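DNA repair and recombination protein radB (Thermococcus kodakarensis, PDB 2CVH) probably takes part in DNA repair and homologous recombination as a RecA-like protein that binds DNA and ATP but hydrolyses ATP only very weakly. Local coordinates at residues 35-43 against 61-71; 46-57 against 77-88. All coordinates share one frame; numbering follows the deposited sequence.

How the contacts relate
Both contacts lie within the RecA-like P-loop fold and interleave along the chain: helix 33-44, strand 47-52, helix 59-67, then helix 73-79 and strand 80-83. Both are partly buried, contact 1 without a fully exposed touching residue, contact 2 with some, such as L82 and T84. Contact 1 packs helices 33-44 and 59-67 by leucine and methionine side chains, with the partly exposed R61 and R69 taking part. Contact 2 joins two parallel strands at one border of the sheet, so backbone hydrogen bonds carry it and side chains fill both faces; strand 47-52 is interior, strand 80-83 outermost within the chain. The two meet where L38 and L62 pack on F57 and F80, and where R79 NH2 bonds L42 O.

Contact 1: 35-43 against 61-71; sequences TLALQTGLL and RLVQMAETRGL
Helices 35-43 and 61-67 cross at -52° with their axes 10.4 Å apart, L38 facing L62 and L42 facing A66. The first is the helix that follows the predicted Walker A P-loop of this RecA-like fold; the second ends in a Schellman motif with G70 at C-prime (L71 N to A66 O, G70 N to E67 O), and R69 and L71 lie against helix 35-43. L38 splits its branches: CD2 presses on L62 CD1 at a tight 3.5 Å, while CD1 meets M65 SD at 3.6 Å. The M65 chain bends at its last torsion (chi3 45°) and lays CE against the backbone of helix 35-43, 3.6 Å from Q39 N. At the P-loop end, a water accepts from R61 NE and lies 2.5 Å from T35 OG1, while R61 NH2 bonds T212 O. One guanidinium face of R69 meets the Q39 amide, offset toward the rim, the planes 42° apart, and NH1 bonds R214 O. With an alanine here, R214 O would probably lack this donor and the Q39 amide is likely to lose its neighbour. Beyond R69, L71 and L42 reach toward each other tip to tip, their CD1 atoms 3.4 Å apart.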
loop_
_atom_site.group_PDB
_atom_site.type_symbol
_atom_site.label_atom_id
_atom_site.label_comp_id
_atom_site.label_asym_id
_atom_site.label_seq_id
_atom_site.Cartn_x
_atom_site.Cartn_y
_atom_site.Cartn_z
ATOM N N THR A 35 -2.361 3.603 7.299
ATOM C CA THR A 35 -3.533 4.452 7.421
ATOM C C THR A 35 -3.993 4.875 6.037
ATOM O O THR A 35 -5.187 4.951 5.777
ATOM C CB THR A 35 -3.264 5.701 8.324
ATOM O OG1 THR A 35 -2.716 5.264 9.570
ATOM C CG2 THR A 35 -4.563 6.476 8.618
ATOM N N LEU A 36 -3.047 5.130 5.138
ATOM C CA LEU A 36 -3.381 5.544 3.775
ATOM C C LEU A 36 -4.154 4.392 3.112
ATOM O O LEU A 36 -5.191 4.601 2.467
ATOM C CB LEU A 36 -2.101 5.826 2.981
ATOM C CG LEU A 36 -2.061 6.915 1.902
ATOM C CD1 LEU A 36 -1.023 6.506 0.851
ATOM C CD2 LEU A 36 -3.417 7.165 1.251
ATOM N N ALA A 37 -3.632 3.183 3.273
ATOM C CA ALA A 37 -4.264 1.992 2.717
ATOM C C ALA A 37 -5.691 1.854 3.251
ATOM O O ALA A 37 -6.642 1.708 2.463
ATOM C CB ALA A 37 -3.440 0.751 3.074
ATOM N N LEU A 38 -5.832 1.961 4.577
ATOM C CA LEU A 38 -7.129 1.862 5.258
ATOM C C LEU A 38 -8.127 2.891 4.739
ATOM O O LEU A 38 -9.282 2.565 4.461
ATOM C CB LEU A 38 -6.972 2.055 6.782
ATOM C CG LEU A 38 -6.736 0.942 7.821
ATOM C CD1 LEU A 38 -6.734 1.529 9.253
ATOM C CD2 LEU A 38 -7.830 -0.094 7.739
ATOM N N GLN A 39 -7.671 4.133 4.601
ATOM C CA GLN A 39 -8.509 5.210 4.136
ATOM C C GLN A 39 -8.928 5.077 2.690
ATOM O O GLN A 39 -10.073 5.384 2.343
ATOM C CB GLN A 39 -7.811 6.545 4.363
ATOM C CG GLN A 39 -8.607 7.762 3.909
ATOM C CD GLN A 39 -8.220 9.020 4.680
ATOM O OE1 GLN A 39 -8.012 10.095 4.104
ATOM N NE2 GLN A 39 -8.159 8.895 5.997
ATOM N N THR A 40 -7.999 4.668 1.833
ATOM C CA THR A 40 -8.333 4.490 0.426
ATOM C C THR A 40 -9.388 3.370 0.331
ATOM O O THR A 40 -10.428 3.551 -0.287
ATOM C CB THR A 40 -7.079 4.141 -0.399
ATOM O OG1 THR A 40 -6.107 5.172 -0.206
ATOM C CG2 THR A 40 -7.412 4.042 -1.894
ATOM N N GLY A 41 -9.135 2.253 1.014
ATOM C CA GLY A 41 -10.079 1.146 1.022
ATOM C C GLY A 41 -11.432 1.566 1.578
ATOM O O GLY A 41 -12.475 1.370 0.956
ATOM N N LEU A 42 -11.408 2.219 2.728
ATOM C CA LEU A 42 -12.626 2.685 3.368
ATOM C C LEU A 42 -13.515 3.550 2.455
ATOM O O LEU A 42 -14.713 3.298 2.312
ATOM C CB LEU A 42 -12.251 3.420 4.665
ATOM C CG LEU A 42 -13.249 3.971 5.696
ATOM C CD1 LEU A 42 -13.431 5.443 5.502
ATOM C CD2 LEU A 42 -14.585 3.203 5.676
ATOM N N LEU A 43 -12.924 4.527 1.783
ATOM C CA LEU A 43 -13.684 5.423 0.916
ATOM C C LEU A 43 -14.054 4.857 -0.464
ATOM O O LEU A 43 -14.890 5.441 -1.156
ATOM C CB LEU A 43 -12.926 6.753 0.774
ATOM C CG LEU A 43 -12.520 7.406 2.103
ATOM C CD1 LEU A 43 -11.728 8.653 1.831
ATOM C CD2 LEU A 43 -13.766 7.760 2.923
ATOM N N ARG A 61 -9.006 0.980 14.492
ATOM C CA ARG A 61 -8.533 2.162 13.773
ATOM C C ARG A 61 -9.448 2.439 12.570
ATOM O O ARG A 61 -9.845 3.593 12.332
ATOM C CB ARG A 61 -7.068 1.968 13.354
ATOM C CG ARG A 61 -6.400 3.182 12.732
ATOM C CD ARG A 61 -6.381 4.383 13.679
ATOM N NE ARG A 61 -5.558 5.459 13.136
ATOM C CZ ARG A 61 -6.000 6.675 12.835
ATOM N NH1 ARG A 61 -7.271 7.007 13.027
ATOM N NH2 ARG A 61 -5.171 7.551 12.288
ATOM N N LEU A 62 -9.830 1.381 11.847
ATOM C CA LEU A 62 -10.737 1.539 10.709
ATOM C C LEU A 62 -12.125 1.982 11.198
ATOM O O LEU A 62 -12.787 2.801 10.562
ATOM C CB LEU A 62 -10.847 0.241 9.920
ATOM C CG LEU A 62 -11.786 0.415 8.724
ATOM C CD1 LEU A 62 -11.066 1.171 7.604
ATOM C CD2 LEU A 62 -12.273 -0.931 8.245
ATOM N N VAL A 63 -12.575 1.399 12.310
ATOM C CA VAL A 63 -13.862 1.759 12.934
ATOM C C VAL A 63 -13.813 3.250 13.302
ATOM O O VAL A 63 -14.735 4.009 13.001
ATOM C CB VAL A 63 -14.105 0.931 14.238
ATOM C CG1 VAL A 63 -15.322 1.443 14.984
ATOM C CG2 VAL A 63 -14.271 -0.533 13.899
ATOM N N GLN A 64 -12.723 3.664 13.948
ATOM C CA GLN A 64 -12.544 5.061 14.333
ATOM C C GLN A 64 -12.632 5.908 13.091
ATOM O O GLN A 64 -13.457 6.821 12.998
ATOM C CB GLN A 64 -11.185 5.263 14.992
ATOM C CG GLN A 64 -10.943 6.697 15.453
ATOM C CD GLN A 64 -9.647 6.858 16.236
ATOM O OE1 GLN A 64 -9.618 7.517 17.282
ATOM N NE2 GLN A 64 -8.570 6.261 15.735
ATOM N N MET A 65 -11.826 5.555 12.094
ATOM C CA MET A 65 -11.815 6.292 10.836
ATOM C C MET A 65 -13.203 6.331 10.193
ATOM O O MET A 65 -13.666 7.391 9.780
ATOM C CB MET A 65 -10.788 5.682 9.886
ATOM C CG MET A 65 -9.359 5.782 10.411
ATOM S SD MET A 65 -8.132 4.895 9.436
ATOM C CE MET A 65 -8.690 5.447 7.784
ATOM N N ALA A 66 -13.898 5.193 10.173
ATOM C CA ALA A 66 -15.247 5.121 9.574
ATOM C C ALA A 66 -16.232 6.048 10.307
ATOM O O ALA A 66 -16.881 6.886 9.695
ATOM C CB ALA A 66 -15.761 3.675 9.594
ATOM N N GLU A 67 -16.284 5.924 11.632
ATOM C CA GLU A 67 -17.180 6.723 12.452
ATOM C C GLU A 67 -16.935 8.204 12.324
ATOM O O GLU A 67 -17.869 8.950 12.032
ATOM C CB GLU A 67 -17.040 6.354 13.926
ATOM C CG GLU A 67 -17.717 5.087 14.321
ATOM C CD GLU A 67 -17.376 4.695 15.723
ATOM O OE1 GLU A 67 -18.193 4.005 16.355
ATOM O OE2 GLU A 67 -16.283 5.058 16.201
ATOM N N THR A 68 -15.681 8.617 12.537
ATOM C CA THR A 68 -15.300 10.026 12.482
ATOM C C THR A 68 -15.618 10.705 11.159
ATOM O O THR A 68 -15.505 11.925 11.039
ATOM C CB THR A 68 -13.818 10.251 12.793
ATOM O OG1 THR A 68 -13.402 9.391 13.858
ATOM C CG2 THR A 68 -13.633 11.663 13.274
ATOM N N ARG A 69 -16.012 9.920 10.167
ATOM C CA ARG A 69 -16.366 10.458 8.865
ATOM C C ARG A 69 -17.843 10.102 8.600
ATOM O O ARG A 69 -18.332 10.178 7.467
ATOM C CB ARG A 69 -15.387 9.876 7.819
ATOM C CG ARG A 69 -13.903 10.121 8.232
ATOM C CD ARG A 69 -12.858 9.278 7.480
ATOM N NE ARG A 69 -12.531 9.872 6.194
ATOM C CZ ARG A 69 -11.482 10.653 5.969
ATOM N NH1 ARG A 69 -10.622 10.917 6.941
ATOM N NH2 ARG A 69 -11.375 11.281 4.800
ATOM N N GLY A 70 -18.548 9.767 9.686
ATOM C CA GLY A 70 -19.952 9.374 9.655
ATOM C C GLY A 70 -20.296 8.247 8.699
ATOM O O GLY A 70 -21.361 8.289 8.087
ATOM N N LEU A 71 -19.479 7.188 8.670
ATOM C CA LEU A 71 -19.654 6.059 7.736
ATOM C C LEU A 71 -20.246 4.679 8.071
ATOM O O LEU A 71 -20.350 3.844 7.163
ATOM C CB LEU A 71 -18.329 5.800 7.017
ATOM C CG LEU A 71 -18.028 6.663 5.807
ATOM C CD1 LEU A 71 -16.695 6.242 5.248
ATOM C CD2 LEU A 71 -19.116 6.488 4.764
HETATM O O HOH W 1 -2.647 5.584 12.081
#

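Contact 2: 46-57 against 77-88; sequences KKVAYVDTEGGF and LSRFILFTPSDF
L77, at the last turn of helix 73-79, touches the rim of the F57 ring, CD1 lying 4.0 Å from F57 CZ. R79 follows and reaches back to K46, just before strand 47-52: its chain bends at chi3, and NH1 donates a weak bond at the guanidinium edge to K46 O, while NH2 is held by L42 O of helix 33-44. From R79 O onward the chain runs parallel to strand 47-52, the border pair of the RecA-like sheet, in the register V48-F80 to V51-F83. The ladder alternates: V48 N donates to R79 O, I81 N to V48 O, Y50 N to I81 O at 2.8 Å and a nearly straight 171°, F83 N to Y50 O, and D52 N to F83 O. F80 lies beside V48 and Y50 on one face of the sheet, with V48 CB over its ring and Y50 CD2 at its edge. The F57 ring slants across it, planes 37° apart and centroids 5.3 Å apart. I81, on the other face, brings CB to 3.6 Å from V48 O. L82 turns its CD2 onto the F57 ring, 3.7 Å from the centroid and 11° off the normal, a CH-pi contact. F83, beside A49 and V51, packs against V94 and L98 of helix 90-101, which covers this face. P85 CG then meets V51 CG1 at 3.8 Å, and S86 OG shares a water with D52 O. D52 itself pins the turn that delivers F57: OD1 takes G56 N through its syn lone pair, and OD2 takes F57 N from above the carboxylate plane. The chemistry thus divides: backbone bonds fix the strand register, whereas the carboxylate, F80 and L82 help to place the F57 ring, together with L77 and L38.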
loop_
_atom_site.group_PDB
_atom_site.type_symbol
_atom_site.label_atom_id
_atom_site.label_comp_id
_atom_site.label_asym_id
_atom_site.label_seq_id
_atom_site.Cartn_x
_atom_site.Cartn_y
_atom_site.Cartn_z
ATOM N N LYS A 46 -16.254 -0.495 -1.727
ATOM C CA LYS A 46 -16.393 -1.876 -2.146
ATOM C C LYS A 46 -15.417 -2.720 -1.372
ATOM O O LYS A 46 -14.728 -2.222 -0.485
ATOM C CB LYS A 46 -16.147 -1.998 -3.650
ATOM C CG LYS A 46 -16.923 -0.959 -4.440
ATOM C CD LYS A 46 -16.546 -0.954 -5.902
ATOM C CE LYS A 46 -17.007 0.342 -6.545
ATOM N NZ LYS A 46 -16.463 1.548 -5.837
ATOM N N LYS A 47 -15.357 -4.003 -1.689
ATOM C CA LYS A 47 -14.458 -4.889 -0.972
ATOM C C LYS A 47 -12.984 -4.562 -1.181
ATOM O O LYS A 47 -12.578 -4.018 -2.213
ATOM C CB LYS A 47 -14.750 -6.350 -1.317
ATOM C CG LYS A 47 -16.130 -6.833 -0.863
ATOM C CD LYS A 47 -16.469 -8.167 -1.528
ATOM C CE LYS A 47 -17.667 -8.863 -0.879
ATOM N NZ LYS A 47 -17.453 -10.346 -0.829
ATOM N N VAL A 48 -12.191 -4.905 -0.180
ATOM C CA VAL A 48 -10.774 -4.671 -0.209
ATOM C C VAL A 48 -10.147 -5.957 0.243
ATOM O O VAL A 48 -10.475 -6.437 1.337
ATOM C CB VAL A 48 -10.369 -3.600 0.819
ATOM C CG1 VAL A 48 -8.847 -3.453 0.880
ATOM C CG2 VAL A 48 -11.005 -2.301 0.488
ATOM N N ALA A 49 -9.283 -6.532 -0.597
ATOM C CA ALA A 49 -8.572 -7.759 -0.237
ATOM C C ALA A 49 -7.353 -7.212 0.481
ATOM O O ALA A 49 -6.590 -6.452 -0.103
ATOM C CB ALA A 49 -8.151 -8.544 -1.488
ATOM N N TYR A 50 -7.158 -7.593 1.731
ATOM C CA TYR A 50 -6.055 -7.067 2.490
ATOM C C TYR A 50 -5.195 -8.203 3.013
ATOM O O TYR A 50 -5.599 -8.962 3.884
ATOM C CB TYR A 50 -6.619 -6.183 3.621
ATOM C CG TYR A 50 -5.645 -5.179 4.206
ATOM C CD1 TYR A 50 -4.495 -5.610 4.899
ATOM C CD2 TYR A 50 -5.874 -3.800 4.083
ATOM C CE1 TYR A 50 -3.587 -4.692 5.456
ATOM C CE2 TYR A 50 -4.977 -2.870 4.640
ATOM C CZ TYR A 50 -3.832 -3.325 5.321
ATOM O OH TYR A 50 -2.912 -2.424 5.836
ATOM N N VAL A 51 -4.023 -8.365 2.417
ATOM C CA VAL A 51 -3.092 -9.412 2.819
ATOM C C VAL A 51 -2.195 -8.782 3.867
ATOM O O VAL A 51 -1.312 -7.976 3.551
ATOM C CB VAL A 51 -2.268 -9.922 1.616
ATOM C CG1 VAL A 51 -1.324 -11.017 2.059
ATOM C CG2 VAL A 51 -3.215 -10.436 0.519
ATOM N N ASP A 52 -2.477 -9.107 5.122
ATOM C CA ASP A 52 -1.745 -8.542 6.229
ATOM C C ASP A 52 -0.783 -9.504 6.846
ATOM O O ASP A 52 -1.120 -10.217 7.785
ATOM C CB ASP A 52 -2.708 -8.027 7.289
ATOM C CG ASP A 52 -2.031 -7.110 8.295
ATOM O OD1 ASP A 52 -0.876 -6.670 8.074
ATOM O OD2 ASP A 52 -2.660 -6.812 9.316
ATOM N N THR A 53 0.441 -9.471 6.357
ATOM C CA THR A 53 1.483 -10.344 6.853
ATOM C C THR A 53 2.177 -9.712 8.050
ATOM O O THR A 53 2.718 -10.410 8.891
ATOM C CB THR A 53 2.514 -10.608 5.740
ATOM O OG1 THR A 53 1.836 -10.675 4.478
ATOM C CG2 THR A 53 3.216 -11.937 5.963
ATOM N N GLU A 54 2.106 -8.388 8.131
ATOM C CA GLU A 54 2.761 -7.611 9.183
ATOM C C GLU A 54 1.873 -7.245 10.391
ATOM O O GLU A 54 2.334 -6.610 11.342
ATOM C CB GLU A 54 3.357 -6.334 8.549
ATOM C CG GLU A 54 4.398 -5.582 9.391
ATOM C CD GLU A 54 4.080 -4.091 9.541
ATOM O OE1 GLU A 54 3.767 -3.659 10.675
ATOM O OE2 GLU A 54 4.136 -3.352 8.530
ATOM N N GLY A 55 0.610 -7.648 10.378
ATOM C CA GLY A 55 -0.244 -7.298 11.495
ATOM C C GLY A 55 -0.358 -5.789 11.628
ATOM O O GLY A 55 -0.462 -5.266 12.734
ATOM N N GLY A 56 -0.311 -5.085 10.498
ATOM C CA GLY A 56 -0.439 -3.637 10.507
ATOM C C GLY A 56 -1.881 -3.165 10.417
ATOM O O GLY A 56 -2.157 -1.978 10.560
ATOM N N PHE A 57 -2.812 -4.090 10.188
ATOM C CA PHE A 57 -4.232 -3.748 10.063
ATOM C C PHE A 57 -4.936 -3.701 11.413
ATOM O O PHE A 57 -4.862 -4.646 12.198
ATOM C CB PHE A 57 -4.962 -4.733 9.145
ATOM C CG PHE A 57 -6.421 -4.452 9.024
ATOM C CD1 PHE A 57 -7.329 -5.022 9.907
ATOM C CD2 PHE A 57 -6.890 -3.582 8.057
ATOM C CE1 PHE A 57 -8.695 -4.718 9.822
ATOM C CE2 PHE A 57 -8.254 -3.273 7.961
ATOM C CZ PHE A 57 -9.157 -3.840 8.845
ATOM N N LEU A 77 -15.994 -2.066 8.136
ATOM C CA LEU A 77 -15.140 -3.143 8.597
ATOM C C LEU A 77 -15.431 -4.429 7.850
ATOM O O LEU A 77 -14.520 -5.223 7.594
ATOM C CB LEU A 77 -15.284 -3.343 10.113
ATOM C CG LEU A 77 -14.354 -4.368 10.778
ATOM C CD1 LEU A 77 -12.907 -4.198 10.308
ATOM C CD2 LEU A 77 -14.431 -4.221 12.311
ATOM N N SER A 78 -16.696 -4.647 7.500
ATOM C CA SER A 78 -17.067 -5.867 6.782
ATOM C C SER A 78 -16.491 -5.907 5.369
ATOM O O SER A 78 -16.285 -6.991 4.822
ATOM C CB SER A 78 -18.581 -6.014 6.698
ATOM O OG SER A 78 -19.124 -6.178 7.988
ATOM N N ARG A 79 -16.240 -4.742 4.769
ATOM C CA ARG A 79 -15.708 -4.725 3.418
ATOM C C ARG A 79 -14.257 -5.158 3.334
ATOM O O ARG A 79 -13.773 -5.481 2.263
ATOM C CB ARG A 79 -15.924 -3.372 2.761
ATOM C CG ARG A 79 -17.334 -3.213 2.227
ATOM C CD ARG A 79 -17.559 -1.891 1.534
ATOM N NE ARG A 79 -17.557 -0.738 2.435
ATOM C CZ ARG A 79 -16.521 0.088 2.626
ATOM N NH1 ARG A 79 -15.354 -0.094 1.988
ATOM N NH2 ARG A 79 -16.670 1.141 3.427
ATOM N N PHE A 80 -13.595 -5.260 4.477
ATOM C CA PHE A 80 -12.199 -5.637 4.501
ATOM C C PHE A 80 -12.038 -7.124 4.617
ATOM O O PHE A 80 -12.226 -7.704 5.688
ATOM C CB PHE A 80 -11.446 -4.909 5.633
ATOM C CG PHE A 80 -11.001 -3.496 5.264
ATOM C CD1 PHE A 80 -11.913 -2.443 5.210
ATOM C CD2 PHE A 80 -9.680 -3.233 4.939
ATOM C CE1 PHE A 80 -11.510 -1.157 4.829
ATOM C CE2 PHE A 80 -9.277 -1.953 4.566
ATOM C CZ PHE A 80 -10.192 -0.921 4.510
ATOM N N ILE A 81 -11.697 -7.742 3.490
ATOM C CA ILE A 81 -11.480 -9.178 3.415
ATOM C C ILE A 81 -10.013 -9.430 3.795
ATOM O O ILE A 81 -9.110 -9.226 2.978
ATOM C CB ILE A 81 -11.753 -9.689 1.999
ATOM C CG1 ILE A 81 -13.101 -9.178 1.502
ATOM C CG2 ILE A 81 -11.668 -11.204 1.971
ATOM C CD1 ILE A 81 -14.237 -9.337 2.485
ATOM N N LEU A 82 -9.781 -9.914 5.013
ATOM C CA LEU A 82 -8.434 -10.114 5.506
ATOM C C LEU A 82 -7.811 -11.447 5.284
ATOM O O LEU A 82 -8.482 -12.466 5.291
ATOM C CB LEU A 82 -8.382 -9.807 6.996
ATOM C CG LEU A 82 -8.850 -8.413 7.455
ATOM C CD1 LEU A 82 -9.078 -8.406 8.973
ATOM C CD2 LEU A 82 -7.831 -7.364 7.060
ATOM N N PHE A 83 -6.489 -11.433 5.179
ATOM C CA PHE A 83 -5.680 -12.635 4.987
ATOM C C PHE A 83 -4.484 -12.446 5.884
ATOM O O PHE A 83 -3.808 -11.426 5.811
ATOM C CB PHE A 83 -5.216 -12.780 3.528
ATOM C CG PHE A 83 -6.346 -12.871 2.542
ATOM C CD1 PHE A 83 -6.959 -11.723 2.064
ATOM C CD2 PHE A 83 -6.803 -14.105 2.106
ATOM C CE1 PHE A 83 -8.016 -11.789 1.167
ATOM C CE2 PHE A 83 -7.866 -14.187 1.203
ATOM C CZ PHE A 83 -8.473 -13.025 0.732
ATOM N N THR A 84 -4.194 -13.435 6.711
ATOM C CA THR A 84 -3.096 -13.306 7.650
ATOM C C THR A 84 -2.004 -14.351 7.466
ATOM O O THR A 84 -1.711 -15.111 8.385
ATOM C CB THR A 84 -3.656 -13.368 9.092
ATOM O OG1 THR A 84 -4.612 -14.434 9.170
ATOM C CG2 THR A 84 -4.358 -12.065 9.470
ATOM N N PRO A 85 -1.340 -14.364 6.295
ATOM C CA PRO A 85 -0.276 -15.333 6.023
ATOM C C PRO A 85 0.835 -15.221 7.056
ATOM O O PRO A 85 1.601 -16.166 7.272
ATOM C CB PRO A 85 0.203 -14.915 4.635
ATOM C CG PRO A 85 -0.005 -13.441 4.645
ATOM C CD PRO A 85 -1.388 -13.347 5.231
ATOM N N SER A 86 0.915 -14.030 7.642
ATOM C CA SER A 86 1.857 -13.637 8.690
ATOM C C SER A 86 3.260 -14.272 8.763
ATOM O O SER A 86 4.262 -13.554 8.696
ATOM C CB SER A 86 1.139 -13.671 10.047
ATOM O OG SER A 86 -0.061 -12.902 9.995
ATOM N N ASP A 87 3.356 -15.593 8.887
ATOM C CA ASP A 87 4.667 -16.225 8.949
ATOM C C ASP A 87 5.288 -16.376 7.560
ATOM O O ASP A 87 5.938 -17.372 7.264
ATOM C CB ASP A 87 4.614 -17.577 9.672
ATOM C CG ASP A 87 5.941 -17.931 10.352
ATOM O OD1 ASP A 87 6.844 -18.456 9.671
ATOM O OD2 ASP A 87 6.087 -17.674 11.571
ATOM N N PHE A 88 5.062 -15.381 6.709
ATOM C CA PHE A 88 5.614 -15.322 5.358
ATOM C C PHE A 88 5.732 -16.595 4.504
ATOM O O PHE A 88 6.535 -16.638 3.562
ATOM C CB PHE A 88 6.960 -14.577 5.392
ATOM C CG PHE A 88 7.885 -15.008 6.518
ATOM C CD1 PHE A 88 8.566 -16.228 6.461
ATOM C CD2 PHE A 88 8.069 -14.192 7.638
ATOM C CE1 PHE A 88 9.412 -16.626 7.500
ATOM C CE2 PHE A 88 8.914 -14.583 8.682
ATOM C CZ PHE A 88 9.585 -15.800 8.612
HETATM O O HOH W 2 -0.645 -10.171 10.320
#